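Local structure of bifunctional enzyme IspD/IspF (Campylobacter jejuni, 1W55) at residues D31-Y36 with A98-S103. The protein catalyses two steps of isoprenoid precursor synthesis, transferring the cytidylyl group of CTP to methylerythritol 4-phosphate and, in its other domain, cyclising the phosphorylated product with release of CMP. Sequence-based numbering, arbitrary orientation.
Sequences DPLWLY and ARVLVS. With EDO (1,2-ethanediol), chain F.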
loop_
_atom_site.group_PDB
_atom_site.type_symbol
_atom_site.label_atom_id
_atom_site.label_comp_id
_atom_site.label_asym_id
_atom_site.label_seq_id
_atom_site.Cartn_x
_atom_site.Cartn_y
_atom_site.Cartn_z
ATOM N N ASP A 31 21.437 -3.405 9.985
ATOM C CA ASP A 31 22.265 -4.475 10.519
ATOM C C ASP A 31 22.849 -5.353 9.436
ATOM O O ASP A 31 22.150 -5.712 8.495
ATOM C CB ASP A 31 21.444 -5.371 11.466
ATOM C CG ASP A 31 21.207 -4.736 12.818
ATOM O OD1 ASP A 31 21.985 -3.846 13.221
ATOM O OD2 ASP A 31 20.266 -5.070 13.561
ATOM N N PRO A 32 24.104 -5.765 9.598
ATOM C CA PRO A 32 24.659 -6.813 8.729
ATOM C C PRO A 32 23.838 -8.084 8.959
ATOM O O PRO A 32 23.270 -8.255 10.043
ATOM C CB PRO A 32 26.103 -6.969 9.218
ATOM C CG PRO A 32 26.136 -6.349 10.587
ATOM C CD PRO A 32 25.053 -5.322 10.638
ATOM N N LEU A 33 23.751 -8.933 7.942
ATOM C CA LEU A 33 22.857 -10.101 7.947
ATOM C C LEU A 33 23.061 -10.996 9.167
ATOM O O LEU A 33 22.091 -11.436 9.754
ATOM C CB LEU A 33 23.029 -10.914 6.648
ATOM C CG LEU A 33 22.212 -12.207 6.492
ATOM C CD1 LEU A 33 21.740 -12.379 5.055
ATOM C CD2 LEU A 33 22.974 -13.450 6.981
ATOM N N TRP A 34 24.317 -11.243 9.544
ATOM C CA TRP A 34 24.650 -12.161 10.644
ATOM C C TRP A 34 24.103 -11.623 11.954
ATOM O O TRP A 34 23.627 -12.375 12.797
ATOM C CB TRP A 34 26.177 -12.400 10.749
ATOM C CG TRP A 34 26.971 -11.171 11.187
ATOM C CD1 TRP A 34 27.589 -10.259 10.375
ATOM C CD2 TRP A 34 27.236 -10.743 12.534
ATOM N NE1 TRP A 34 28.215 -9.296 11.128
ATOM C CE2 TRP A 34 28.001 -9.560 12.457
ATOM C CE3 TRP A 34 26.888 -11.231 13.802
ATOM C CZ2 TRP A 34 28.413 -8.857 13.592
ATOM C CZ3 TRP A 34 27.297 -10.532 14.930
ATOM C CH2 TRP A 34 28.050 -9.356 14.819
ATOM N N LEU A 35 24.166 -10.303 12.111
ATOM C CA LEU A 35 23.664 -9.653 13.317
ATOM C C LEU A 35 22.135 -9.637 13.308
ATOM O O LEU A 35 21.505 -9.945 14.317
ATOM C CB LEU A 35 24.260 -8.247 13.470
ATOM C CG LEU A 35 23.862 -7.405 14.689
ATOM C CD1 LEU A 35 24.187 -8.120 16.040
ATOM C CD2 LEU A 35 24.537 -6.028 14.605
ATOM N N TYR A 36 21.540 -9.323 12.159
ATOM C CA TYR A 36 20.088 -9.408 12.024
ATOM C C TYR A 36 19.542 -10.802 12.404
ATOM O O TYR A 36 18.589 -10.907 13.176
ATOM C CB TYR A 36 19.654 -9.026 10.603
ATOM C CG TYR A 36 18.160 -8.893 10.440
ATOM C CD1 TYR A 36 17.545 -7.640 10.471
ATOM C CD2 TYR A 36 17.353 -10.024 10.252
ATOM C CE1 TYR A 36 16.153 -7.515 10.317
ATOM C CE2 TYR A 36 15.973 -9.915 10.097
ATOM C CZ TYR A 36 15.378 -8.660 10.135
ATOM O OH TYR A 36 14.013 -8.559 9.991
ATOM N N ALA A 98 22.499 -17.863 7.768
ATOM C CA ALA A 98 21.920 -17.648 6.448
ATOM C C ALA A 98 20.431 -17.994 6.391
ATOM O O ALA A 98 19.771 -17.704 5.397
ATOM C CB ALA A 98 22.707 -18.400 5.376
ATOM N N ARG A 99 19.912 -18.595 7.462
ATOM C CA ARG A 99 18.465 -18.753 7.658
ATOM C C ARG A 99 17.952 -17.573 8.487
ATOM O O ARG A 99 17.874 -17.631 9.724
ATOM C CB ARG A 99 18.151 -20.085 8.348
ATOM C CG ARG A 99 18.510 -21.282 7.503
ATOM C CD ARG A 99 18.257 -22.607 8.191
ATOM N NE ARG A 99 18.874 -23.739 7.507
ATOM C CZ ARG A 99 18.358 -24.364 6.447
ATOM N NH1 ARG A 99 17.195 -23.982 5.934
ATOM N NH2 ARG A 99 19.002 -25.392 5.907
ATOM N N VAL A 100 17.610 -16.498 7.790
ATOM C CA VAL A 100 17.488 -15.188 8.425
ATOM C C VAL A 100 16.144 -14.920 9.089
ATOM O O VAL A 100 16.107 -14.362 10.180
ATOM C CB VAL A 100 17.839 -14.044 7.439
ATOM C CG1 VAL A 100 17.944 -12.740 8.175
ATOM C CG2 VAL A 100 19.148 -14.330 6.760
ATOM N N LEU A 101 15.060 -15.337 8.446
ATOM C CA LEU A 101 13.713 -14.951 8.866
ATOM C C LEU A 101 12.944 -16.021 9.649
ATOM O O LEU A 101 11.709 -16.079 9.576
ATOM C CB LEU A 101 12.886 -14.538 7.647
ATOM C CG LEU A 101 13.321 -13.315 6.823
ATOM C CD1 LEU A 101 12.387 -13.136 5.626
ATOM C CD2 LEU A 101 13.371 -12.047 7.665
ATOM N N VAL A 102 13.665 -16.854 10.391
ATOM C CA VAL A 102 13.050 -17.887 11.223
ATOM C C VAL A 102 12.006 -17.251 12.138
ATOM O O VAL A 102 12.308 -16.299 12.860
ATOM C CB VAL A 102 14.102 -18.642 12.077
ATOM C CG1 VAL A 102 13.413 -19.566 13.060
ATOM C CG2 VAL A 102 15.065 -19.435 11.181
ATOM N N SER A 103 10.783 -17.778 12.088
ATOM C CA SER A 103 9.647 -17.227 12.835
ATOM C C SER A 103 9.590 -17.705 14.283
ATOM O O SER A 103 10.096 -18.783 14.618
ATOM C CB SER A 103 8.334 -17.593 12.137
ATOM O OG SER A 103 7.913 -18.889 12.534
HETATM C C1 EDO F . 21.742 -27.537 7.659
HETATM O O1 EDO F . 21.810 -26.427 6.777
HETATM C C2 EDO F . 20.368 -28.166 7.580
HETATM O O2 EDO F . 20.043 -28.387 6.227
#
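Val100 carries this contact, dividing its two methyls between Leu33 and Tyr36, which lie three residues apart on the first turn of helix 33-42. Val100 CG2 meets the branched end of Leu33, 3.7 Å from Leu33 CD1, with Leu33 CG and CD2 also close. Val100 CG1 reaches the ring of Tyr36 from an oblique direction, 3.5 Å from Tyr36 CD2, and the two side chains cross at about a right angle. Further along the same side of the ring, Leu101 CD2 lies 4.2 Å from Tyr36 CE2. Val100 can serve both partners because its CG1 is anti to the backbone N (chi1 -170°), leaving CG2 beside that nitrogen. Leu33 CD2 adds a looser touch, 4.4 Å from Ala98 CA. No hydrogen bond links the two segments; the join is apolar, and Leu28 of strand 27-28 packs against both Tyr36 and Val100.

The helical turn starts at Pro32, whose O accepts a bond from Tyr36 N at 2.9 Å. On the loop, Arg99 leaves with its CB directed away from 31-36: NE forms a salt bridge with Asp96, and NH2 pairs with Asp128 of the second subunit. Arg99 NH2 also donates an almost straight bond, 3.1 Å long, to O1 of a 1,2-ethanediol, a likely crystallisation additive whose O1 lies in the guanidinium plane.

The arrangement packs helix 33-42 against the loop after strand 91-96 in the GT-A-like cytidylyltransferase domain, where Ala98 lies beside bound CMP and the predicted active-site lysines Lys23 and Lys191.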